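Local coordinates for protein FAD-linked sulfhydryl oxidase ERV1 (Arabidopsis thaliana, PDB 2HJ3) that uses FAD to oxidise thiols to disulfides with oxygen as acceptor, serving import and folding of small cysteine-containing proteins in the mitochondrial intermembrane space, at residues 8-13 against 54-59; 16-21 against 82-87. All coordinates share one frame; numbering follows the deposited sequence.

Interaction 1: residues 8-13 against 54-59. With FAD (flavin-adenine dinucleotide), chain K; SO4 (sulfate ion), chain I.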
loop_
_atom_site.group_PDB
_atom_site.type_symbol
_atom_site.label_atom_id
_atom_site.label_comp_id
_atom_site.label_asym_id
_atom_site.label_seq_id
_atom_site.Cartn_x
_atom_site.Cartn_y
_atom_site.Cartn_z
ATOM N N VAL A 8 -1.266 -15.377 -5.851
ATOM C CA VAL A 8 -1.522 -13.951 -6.035
ATOM C C VAL A 8 -1.453 -13.521 -7.501
ATOM O O VAL A 8 -0.373 -13.300 -8.050
ATOM C CB VAL A 8 -0.524 -13.096 -5.203
ATOM C CG1 VAL A 8 -0.630 -11.629 -5.593
ATOM C CG2 VAL A 8 -0.828 -13.251 -3.718
ATOM N N THR A 9 -2.620 -13.407 -8.127
ATOM C CA THR A 9 -2.709 -12.993 -9.519
ATOM C C THR A 9 -2.848 -11.477 -9.587
ATOM O O THR A 9 -2.952 -10.805 -8.563
ATOM C CB THR A 9 -3.938 -13.622 -10.217
ATOM O OG1 THR A 9 -5.136 -13.197 -9.553
ATOM C CG2 THR A 9 -3.860 -15.138 -10.173
ATOM N N LYS A 10 -2.843 -10.947 -10.803
ATOM C CA LYS A 10 -2.993 -9.520 -11.024
ATOM C C LYS A 10 -4.255 -9.034 -10.309
ATOM O O LYS A 10 -4.290 -7.931 -9.760
ATOM C CB LYS A 10 -3.112 -9.250 -12.525
ATOM C CG LYS A 10 -3.483 -7.828 -12.883
ATOM C CD LYS A 10 -4.010 -7.735 -14.317
ATOM C CE LYS A 10 -2.956 -8.133 -15.344
ATOM N NZ LYS A 10 -3.437 -7.916 -16.744
ATOM N N GLU A 11 -5.288 -9.873 -10.312
ATOM C CA GLU A 11 -6.552 -9.526 -9.675
ATOM C C GLU A 11 -6.482 -9.525 -8.153
ATOM O O GLU A 11 -7.059 -8.649 -7.514
ATOM C CB GLU A 11 -7.670 -10.469 -10.135
ATOM C CG GLU A 11 -8.020 -10.385 -11.621
ATOM C CD GLU A 11 -6.979 -11.047 -12.515
ATOM O OE1 GLU A 11 -6.498 -12.143 -12.152
ATOM O OE2 GLU A 11 -6.652 -10.487 -13.585
ATOM N N ASP A 12 -5.790 -10.502 -7.569
ATOM C CA ASP A 12 -5.668 -10.566 -6.115
ATOM C C ASP A 12 -4.906 -9.346 -5.605
ATOM O O ASP A 12 -5.244 -8.783 -4.560
ATOM C CB ASP A 12 -4.936 -11.838 -5.675
ATOM C CG ASP A 12 -5.749 -13.104 -5.916
ATOM O OD1 ASP A 12 -6.873 -13.211 -5.379
ATOM O OD2 ASP A 12 -5.253 -14.000 -6.637
ATOM N N LEU A 13 -3.875 -8.945 -6.346
ATOM C CA LEU A 13 -3.064 -7.791 -5.976
ATOM C C LEU A 13 -3.952 -6.554 -6.000
ATOM O O LEU A 13 -4.005 -5.795 -5.031
ATOM C CB LEU A 13 -1.900 -7.620 -6.960
ATOM C CG LEU A 13 -0.896 -6.507 -6.640
ATOM C CD1 LEU A 13 -0.144 -6.872 -5.379
ATOM C CD2 LEU A 13 0.073 -6.304 -7.794
ATOM N N ARG A 54 3.413 -4.572 -14.018
ATOM C CA ARG A 54 3.969 -3.709 -15.060
ATOM C C ARG A 54 2.998 -2.732 -15.739
ATOM O O ARG A 54 3.071 -1.526 -15.514
ATOM C CB ARG A 54 4.644 -4.585 -16.119
ATOM C CG ARG A 54 5.738 -5.493 -15.552
ATOM C CD ARG A 54 6.032 -6.677 -16.473
ATOM N NE ARG A 54 7.031 -7.582 -15.907
ATOM C CZ ARG A 54 7.302 -8.795 -16.382
ATOM N NH1 ARG A 54 6.647 -9.265 -17.439
ATOM N NH2 ARG A 54 8.235 -9.543 -15.803
ATOM N N GLU A 55 2.104 -3.249 -16.577
ATOM C CA GLU A 55 1.148 -2.405 -17.288
ATOM C C GLU A 55 0.296 -1.562 -16.340
ATOM O O GLU A 55 0.073 -0.371 -16.580
ATOM C CB GLU A 55 0.225 -3.266 -18.151
ATOM C CG GLU A 55 -0.580 -4.264 -17.339
ATOM C CD GLU A 55 -1.791 -4.794 -18.080
ATOM O OE1 GLU A 55 -1.611 -5.376 -19.173
ATOM O OE2 GLU A 55 -2.920 -4.630 -17.565
ATOM N N CYS A 56 -0.188 -2.186 -15.271
ATOM C CA CYS A 56 -1.022 -1.495 -14.296
ATOM C C CYS A 56 -0.321 -0.248 -13.767
ATOM O O CYS A 56 -0.946 0.796 -13.570
ATOM C CB CYS A 56 -1.329 -2.400 -13.110
ATOM S SG CYS A 56 -1.947 -4.087 -13.423
ATOM N N ALA A 57 0.980 -0.371 -13.522
ATOM C CA ALA A 57 1.764 0.739 -13.001
ATOM C C ALA A 57 1.908 1.861 -14.027
ATOM O O ALA A 57 1.942 3.036 -13.663
ATOM C CB ALA A 57 3.139 0.244 -12.553
ATOM N N ASP A 58 1.999 1.503 -15.306
ATOM C CA ASP A 58 2.124 2.504 -16.358
ATOM C C ASP A 58 0.835 3.311 -16.454
ATOM O O ASP A 58 0.868 4.538 -16.546
ATOM C CB ASP A 58 2.411 1.847 -17.709
ATOM C CG ASP A 58 3.780 1.195 -17.761
ATOM O OD1 ASP A 58 4.735 1.755 -17.176
ATOM O OD2 ASP A 58 3.902 0.128 -18.398
ATOM N N HIS A 59 -0.298 2.613 -16.422
ATOM C CA HIS A 59 -1.601 3.269 -16.500
ATOM C C HIS A 59 -1.817 4.206 -15.331
ATOM O O HIS A 59 -2.298 5.329 -15.504
ATOM C CB HIS A 59 -2.720 2.231 -16.532
ATOM C CG HIS A 59 -2.804 1.481 -17.824
ATOM N ND1 HIS A 59 -3.666 0.421 -18.014
ATOM C CD2 HIS A 59 -2.138 1.639 -18.990
ATOM C CE1 HIS A 59 -3.524 -0.043 -19.242
ATOM N NE2 HIS A 59 -2.602 0.678 -19.855
HETATM P PA FAD K . -11.601 -4.043 -7.986
HETATM O O1A FAD K . -11.549 -3.079 -9.122
HETATM O O2A FAD K . -10.440 -4.835 -7.483
HETATM O O5B FAD K . -12.406 -3.875 -6.659
HETATM C C5B FAD K . -12.363 -3.630 -5.265
HETATM C C4B FAD K . -13.832 -3.768 -4.927
HETATM O O4B FAD K . -13.887 -2.434 -4.356
HETATM C C3B FAD K . -15.153 -3.952 -5.726
HETATM O O3B FAD K . -15.580 -5.311 -5.822
HETATM C C2B FAD K . -16.058 -2.982 -5.105
HETATM O O2B FAD K . -16.660 -3.384 -3.914
HETATM C C1B FAD K . -15.088 -1.823 -4.846
HETATM N N9A FAD K . -14.906 -0.742 -5.768
HETATM C C8A FAD K . -14.991 -0.638 -7.178
HETATM N N7A FAD K . -14.827 0.515 -7.755
HETATM C C5A FAD K . -14.579 1.356 -6.678
HETATM C C6A FAD K . -14.362 2.741 -6.525
HETATM N N6A FAD K . -14.421 3.520 -7.625
HETATM N N1A FAD K . -14.189 3.239 -5.240
HETATM C C2A FAD K . -14.262 2.512 -4.096
HETATM N N3A FAD K . -14.437 1.123 -4.273
HETATM C C4A FAD K . -14.619 0.613 -5.590
HETATM N N1 FAD K . -5.583 -4.335 -13.885
HETATM C C2 FAD K . -5.385 -4.471 -15.247
HETATM O O2 FAD K . -5.701 -5.494 -15.883
HETATM N N3 FAD K . -4.826 -3.323 -15.783
HETATM C C4 FAD K . -4.504 -2.153 -15.052
HETATM O O4 FAD K . -3.899 -1.295 -15.775
HETATM C C4X FAD K . -4.742 -2.076 -13.690
HETATM N N5 FAD K . -4.344 -0.996 -12.828
HETATM C C5X FAD K . -4.429 -0.952 -11.417
HETATM C C6 FAD K . -3.905 0.138 -10.688
HETATM C C7 FAD K . -3.967 0.111 -9.262
HETATM C C7M FAD K . -3.319 1.290 -8.522
HETATM C C8 FAD K . -4.578 -0.979 -8.566
HETATM C C8M FAD K . -4.818 -1.167 -7.073
HETATM C C9 FAD K . -5.073 -2.052 -9.319
HETATM C C9A FAD K . -4.994 -2.145 -10.733
HETATM N N10 FAD K . -5.458 -3.148 -11.727
HETATM C C10 FAD K . -5.299 -3.245 -13.088
HETATM C "C1'" FAD K . -6.316 -4.166 -11.220
HETATM C "C2'" FAD K . -7.796 -3.960 -11.205
HETATM O "O2'" FAD K . -8.096 -2.533 -11.065
HETATM C "C3'" FAD K . -8.581 -4.940 -10.391
HETATM O "O3'" FAD K . -8.262 -4.737 -9.025
HETATM C "C4'" FAD K . -8.911 -6.384 -10.733
HETATM O "O4'" FAD K . -9.247 -6.481 -12.145
HETATM C "C5'" FAD K . -10.058 -6.999 -10.040
HETATM O "O5'" FAD K . -11.339 -6.394 -10.239
HETATM P P FAD K . -12.508 -6.622 -9.226
HETATM O O1P FAD K . -13.511 -6.597 -10.285
HETATM O O2P FAD K . -12.373 -7.747 -8.271
HETATM O O3P FAD K . -12.591 -5.184 -8.491
HETATM S S SO4 I . -0.575 1.960 -22.634
HETATM O O1 SO4 I . 0.446 2.036 -21.571
HETATM O O2 SO4 I . -1.646 1.031 -22.228
HETATM O O3 SO4 I . -1.142 3.303 -22.871
HETATM O O4 SO4 I . 0.049 1.458 -23.874
#

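Interaction 2: residues 16-21 against 82-87. With FAD (flavin-adenine dinucleotide), chain K; SO4 (sulfate ion), chain F.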
loop_
_atom_site.group_PDB
_atom_site.type_symbol
_atom_site.label_atom_id
_atom_site.label_comp_id
_atom_site.label_asym_id
_atom_site.label_seq_id
_atom_site.Cartn_x
_atom_site.Cartn_y
_atom_site.Cartn_z
ATOM N N ALA A 16 -6.502 -6.380 -3.130
ATOM C CA ALA A 16 -5.835 -6.122 -1.870
ATOM C C ALA A 16 -5.442 -4.644 -1.787
ATOM O O ALA A 16 -5.725 -3.963 -0.802
ATOM C CB ALA A 16 -4.598 -7.009 -1.755
ATOM N N THR A 17 -4.802 -4.148 -2.835
ATOM C CA THR A 17 -4.371 -2.765 -2.863
ATOM C C THR A 17 -5.535 -1.773 -2.784
ATOM O O THR A 17 -5.482 -0.810 -2.014
ATOM C CB THR A 17 -3.534 -2.488 -4.124
ATOM O OG1 THR A 17 -2.416 -3.393 -4.161
ATOM C CG2 THR A 17 -3.013 -1.055 -4.107
ATOM N N TRP A 18 -6.591 -1.996 -3.565
ATOM C CA TRP A 18 -7.737 -1.088 -3.513
ATOM C C TRP A 18 -8.285 -1.037 -2.081
ATOM O O TRP A 18 -8.570 0.047 -1.555
ATOM C CB TRP A 18 -8.833 -1.519 -4.505
ATOM C CG TRP A 18 -8.489 -1.244 -5.948
ATOM C CD1 TRP A 18 -8.492 -2.146 -6.977
ATOM C CD2 TRP A 18 -8.080 0.013 -6.520
ATOM N NE1 TRP A 18 -8.105 -1.533 -8.152
ATOM C CE2 TRP A 18 -7.849 -0.209 -7.901
ATOM C CE3 TRP A 18 -7.885 1.304 -6.002
ATOM C CZ2 TRP A 18 -7.428 0.815 -8.771
ATOM C CZ3 TRP A 18 -7.465 2.328 -6.874
ATOM C CH2 TRP A 18 -7.241 2.071 -8.240
ATOM N N THR A 19 -8.406 -2.198 -1.442
ATOM C CA THR A 19 -8.897 -2.258 -0.061
ATOM C C THR A 19 -8.033 -1.378 0.841
ATOM O O THR A 19 -8.535 -0.602 1.658
ATOM C CB THR A 19 -8.862 -3.702 0.483
ATOM O OG1 THR A 19 -9.790 -4.508 -0.256
ATOM C CG2 THR A 19 -9.237 -3.735 1.961
ATOM N N PHE A 20 -6.723 -1.509 0.680
ATOM C CA PHE A 20 -5.774 -0.727 1.453
ATOM C C PHE A 20 -5.927 0.764 1.123
ATOM O O PHE A 20 -6.068 1.601 2.018
ATOM C CB PHE A 20 -4.353 -1.220 1.140
ATOM C CG PHE A 20 -3.282 -0.290 1.589
ATOM C CD1 PHE A 20 -3.206 0.112 2.915
ATOM C CD2 PHE A 20 -2.366 0.219 0.678
ATOM C CE1 PHE A 20 -2.233 1.015 3.331
ATOM C CE2 PHE A 20 -1.384 1.129 1.083
ATOM C CZ PHE A 20 -1.320 1.527 2.411
ATOM N N LEU A 21 -5.905 1.098 -0.164
ATOM C CA LEU A 21 -6.044 2.494 -0.571
ATOM C C LEU A 21 -7.377 3.130 -0.158
ATOM O O LEU A 21 -7.391 4.178 0.487
ATOM C CB LEU A 21 -5.826 2.625 -2.082
ATOM C CG LEU A 21 -4.362 2.354 -2.484
ATOM C CD1 LEU A 21 -4.200 2.381 -4.016
ATOM C CD2 LEU A 21 -3.467 3.400 -1.831
ATOM N N CYS A 82 -11.586 7.284 -5.878
ATOM C CA CYS A 82 -12.701 6.585 -6.509
ATOM C C CYS A 82 -12.712 6.858 -8.008
ATOM O O CYS A 82 -13.001 5.963 -8.812
ATOM C CB CYS A 82 -14.023 7.029 -5.881
ATOM S SG CYS A 82 -15.527 6.404 -6.702
ATOM N N HIS A 83 -12.377 8.092 -8.390
ATOM C CA HIS A 83 -12.352 8.456 -9.810
ATOM C C HIS A 83 -11.215 7.729 -10.493
ATOM O O HIS A 83 -11.339 7.273 -11.631
ATOM C CB HIS A 83 -12.181 9.970 -9.993
ATOM C CG HIS A 83 -13.338 10.770 -9.486
ATOM N ND1 HIS A 83 -14.622 10.596 -9.953
ATOM C CD2 HIS A 83 -13.421 11.690 -8.497
ATOM C CE1 HIS A 83 -15.449 11.363 -9.266
ATOM N NE2 HIS A 83 -14.745 12.036 -8.374
ATOM N N VAL A 84 -10.094 7.629 -9.791
ATOM C CA VAL A 84 -8.942 6.940 -10.338
ATOM C C VAL A 84 -9.316 5.482 -10.546
ATOM O O VAL A 84 -9.101 4.926 -11.617
ATOM C CB VAL A 84 -7.734 7.063 -9.393
ATOM C CG1 VAL A 84 -6.702 5.980 -9.700
ATOM C CG2 VAL A 84 -7.119 8.449 -9.551
ATOM N N HIS A 85 -9.906 4.871 -9.527
ATOM C CA HIS A 85 -10.312 3.476 -9.630
ATOM C C HIS A 85 -11.299 3.291 -10.792
ATOM O O HIS A 85 -11.265 2.272 -11.483
ATOM C CB HIS A 85 -10.941 3.018 -8.313
ATOM C CG HIS A 85 -11.088 1.533 -8.191
ATOM N ND1 HIS A 85 -11.476 0.920 -7.017
ATOM C CD2 HIS A 85 -10.885 0.539 -9.086
ATOM C CE1 HIS A 85 -11.500 -0.389 -7.195
ATOM N NE2 HIS A 85 -11.145 -0.647 -8.441
ATOM N N ASN A 86 -12.168 4.271 -11.021
ATOM C CA ASN A 86 -13.130 4.154 -12.123
ATOM C C ASN A 86 -12.483 4.183 -13.506
ATOM O O ASN A 86 -12.928 3.492 -14.417
ATOM C CB ASN A 86 -14.208 5.235 -12.032
ATOM C CG ASN A 86 -15.301 4.864 -11.066
ATOM O OD1 ASN A 86 -15.626 3.693 -10.922
ATOM N ND2 ASN A 86 -15.889 5.852 -10.414
ATOM N N THR A 87 -11.432 4.979 -13.666
ATOM C CA THR A 87 -10.749 5.035 -14.948
ATOM C C THR A 87 -10.220 3.640 -15.272
ATOM O O THR A 87 -10.249 3.207 -16.423
ATOM C CB THR A 87 -9.588 6.029 -14.897
ATOM O OG1 THR A 87 -10.103 7.334 -14.600
ATOM C CG2 THR A 87 -8.849 6.063 -16.218
HETATM P PA FAD K . -11.601 -4.043 -7.986
HETATM O O1A FAD K . -11.549 -3.079 -9.122
HETATM O O2A FAD K . -10.440 -4.835 -7.483
HETATM O O5B FAD K . -12.406 -3.875 -6.659
HETATM C C5B FAD K . -12.363 -3.630 -5.265
HETATM C C4B FAD K . -13.832 -3.768 -4.927
HETATM O O4B FAD K . -13.887 -2.434 -4.356
HETATM C C3B FAD K . -15.153 -3.952 -5.726
HETATM O O3B FAD K . -15.580 -5.311 -5.822
HETATM C C2B FAD K . -16.058 -2.982 -5.105
HETATM O O2B FAD K . -16.660 -3.384 -3.914
HETATM C C1B FAD K . -15.088 -1.823 -4.846
HETATM N N9A FAD K . -14.906 -0.742 -5.768
HETATM C C8A FAD K . -14.991 -0.638 -7.178
HETATM N N7A FAD K . -14.827 0.515 -7.755
HETATM C C5A FAD K . -14.579 1.356 -6.678
HETATM C C6A FAD K . -14.362 2.741 -6.525
HETATM N N6A FAD K . -14.421 3.520 -7.625
HETATM N N1A FAD K . -14.189 3.239 -5.240
HETATM C C2A FAD K . -14.262 2.512 -4.096
HETATM N N3A FAD K . -14.437 1.123 -4.273
HETATM C C4A FAD K . -14.619 0.613 -5.590
HETATM N N1 FAD K . -5.583 -4.335 -13.885
HETATM C C2 FAD K . -5.385 -4.471 -15.247
HETATM O O2 FAD K . -5.701 -5.494 -15.883
HETATM N N3 FAD K . -4.826 -3.323 -15.783
HETATM C C4 FAD K . -4.504 -2.153 -15.052
HETATM O O4 FAD K . -3.899 -1.295 -15.775
HETATM C C4X FAD K . -4.742 -2.076 -13.690
HETATM N N5 FAD K . -4.344 -0.996 -12.828
HETATM C C5X FAD K . -4.429 -0.952 -11.417
HETATM C C6 FAD K . -3.905 0.138 -10.688
HETATM C C7 FAD K . -3.967 0.111 -9.262
HETATM C C7M FAD K . -3.319 1.290 -8.522
HETATM C C8 FAD K . -4.578 -0.979 -8.566
HETATM C C8M FAD K . -4.818 -1.167 -7.073
HETATM C C9 FAD K . -5.073 -2.052 -9.319
HETATM C C9A FAD K . -4.994 -2.145 -10.733
HETATM N N10 FAD K . -5.458 -3.148 -11.727
HETATM C C10 FAD K . -5.299 -3.245 -13.088
HETATM C "C1'" FAD K . -6.316 -4.166 -11.220
HETATM C "C2'" FAD K . -7.796 -3.960 -11.205
HETATM O "O2'" FAD K . -8.096 -2.533 -11.065
HETATM C "C3'" FAD K . -8.581 -4.940 -10.391
HETATM O "O3'" FAD K . -8.262 -4.737 -9.025
HETATM C "C4'" FAD K . -8.911 -6.384 -10.733
HETATM O "O4'" FAD K . -9.247 -6.481 -12.145
HETATM C "C5'" FAD K . -10.058 -6.999 -10.040
HETATM O "O5'" FAD K . -11.339 -6.394 -10.239
HETATM P P FAD K . -12.508 -6.622 -9.226
HETATM O O1P FAD K . -13.511 -6.597 -10.285
HETATM O O2P FAD K . -12.373 -7.747 -8.271
HETATM O O3P FAD K . -12.591 -5.184 -8.491
HETATM S S SO4 F . -16.211 8.690 -12.710
HETATM O O1 SO4 F . -15.906 10.005 -13.298
HETATM O O2 SO4 F . -16.179 7.665 -13.767
HETATM O O3 SO4 F . -15.211 8.372 -11.673
HETATM O O4 SO4 F . -17.551 8.724 -12.098
#

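Interaction 1: residues 8-13 against 54-59
K10 and E55 form a salt bridge at the pyrimidine end of the flavin, with K10 NZ 3.4 Å from E55 OE2. As a hydrogen bond it is weak, and so is the second bond of the ammonium group, from K10 NZ to FAD O2. The two side chains cross at about a right angle. The lysine chain bends about its CG-CD bond (chi3 -63°), with CD packed against FAD O2 and NZ turned to E55. E55 OE2 also lies 2.9 Å from FAD N3. One turn further along the same helix, H59 approaches the other pyrimidine carbonyl, FAD O4: its ND1 makes a weak, bent bond to that oxygen (2.8 Å, 128°). Its NE2 meets O2 of a sulfate ion, probably from the crystallisation liquor, at 2.6 Å, in a straighter bond. Without the imidazole, as with an alanine here, FAD O4 would probably lose this donor and the sulfate its partner.

Helix 54-66 begins at the redox-active C53-C56 disulfide, the C-x-x-C motif of ERV/ALR oxidases, and C56 is its flavin-proximal member. Its SG stands over one face of the isoalloxazine, 3.5 Å from FAD C4X, with CB 3.3 Å from FAD N5. This proximity is consistent with the passage of electrons from the disulfide to the flavin in this family. From the lysine side, the aliphatic CG of K10 comes alongside the sulfur, 4.1 Å from C56 SG. Y51, in the loop ahead of the motif, packs against C56 and L13.

Helix 10-27 starts beside this site with T9 as N-cap, whose backbone N-H points almost straight at D12 OD2 (3.1 Å, 178°) and uses the anti lone pair of that oxygen. V8 and L13 pack on T23 of the second subunit.

Interaction 2: residues 16-21 against 82-87
Helices 10-27 and 74-91 come together at W18 and H85, whose CA atoms are 8.1 Å apart and whose CB atoms both point toward the opposing helix. The two rings form a face-to-face stack, the imidazole lying over the five-membered ring of W18 with centroids 3.5 Å apart and planes at 11°. H85 CB adds a CH-pi contact, 3.9 Å from the centroid of the six-membered ring. With CG of H85 anti to the backbone N (chi1 -166°), the imidazole is carried over the indole face and NE2 reaches FAD O1A, to which it donates a bond of 2.6 Å. ND1 is hydrogen-bonded to H22, so both ring nitrogens are held and the ring's rotation is fixed. W18 NE1 gives a nearly straight hydrogen bond to the ribityl oxygen FAD O2' (3.1 Å, 167°), and V84 CG1 packs at the indole edge, 4.2 Å from W18 CH2.

Both rings are covered on their other faces by the cofactor: methyl C8M of the flavin sits over the centre of the indole, 3.3 Å above its plane, and FAD N7A of the adenine lies over the imidazole. C82 O takes a weak bond from FAD N6A. Flavin, indole, imidazole and adenine thus form one layered stack, by which the four-helix bundle of this ERV/ALR domain holds FAD in a folded conformation.

The two contacts share helix 10-27, which meets helix 54-66 near its N-terminal end and helix 74-91 further along; their centres are about 12 Å apart, and both touch the same FAD. Interaction 1 holds the pyrimidine end and includes the redox sulfur of C56; interaction 2 holds the dimethylbenzene end, the pyrophosphate and the adenine. They act on opposite faces of the isoalloxazine, C56 SG on one and the W18 indole on the other, the nearest side-chain atoms of C56 and W18 being about 8 Å apart. R15, between the two segments of the shared helix, is also hydrogen-bonded to FAD. Packing on the second subunit, helix 10-27 takes part in both cofactor site and dimer interface.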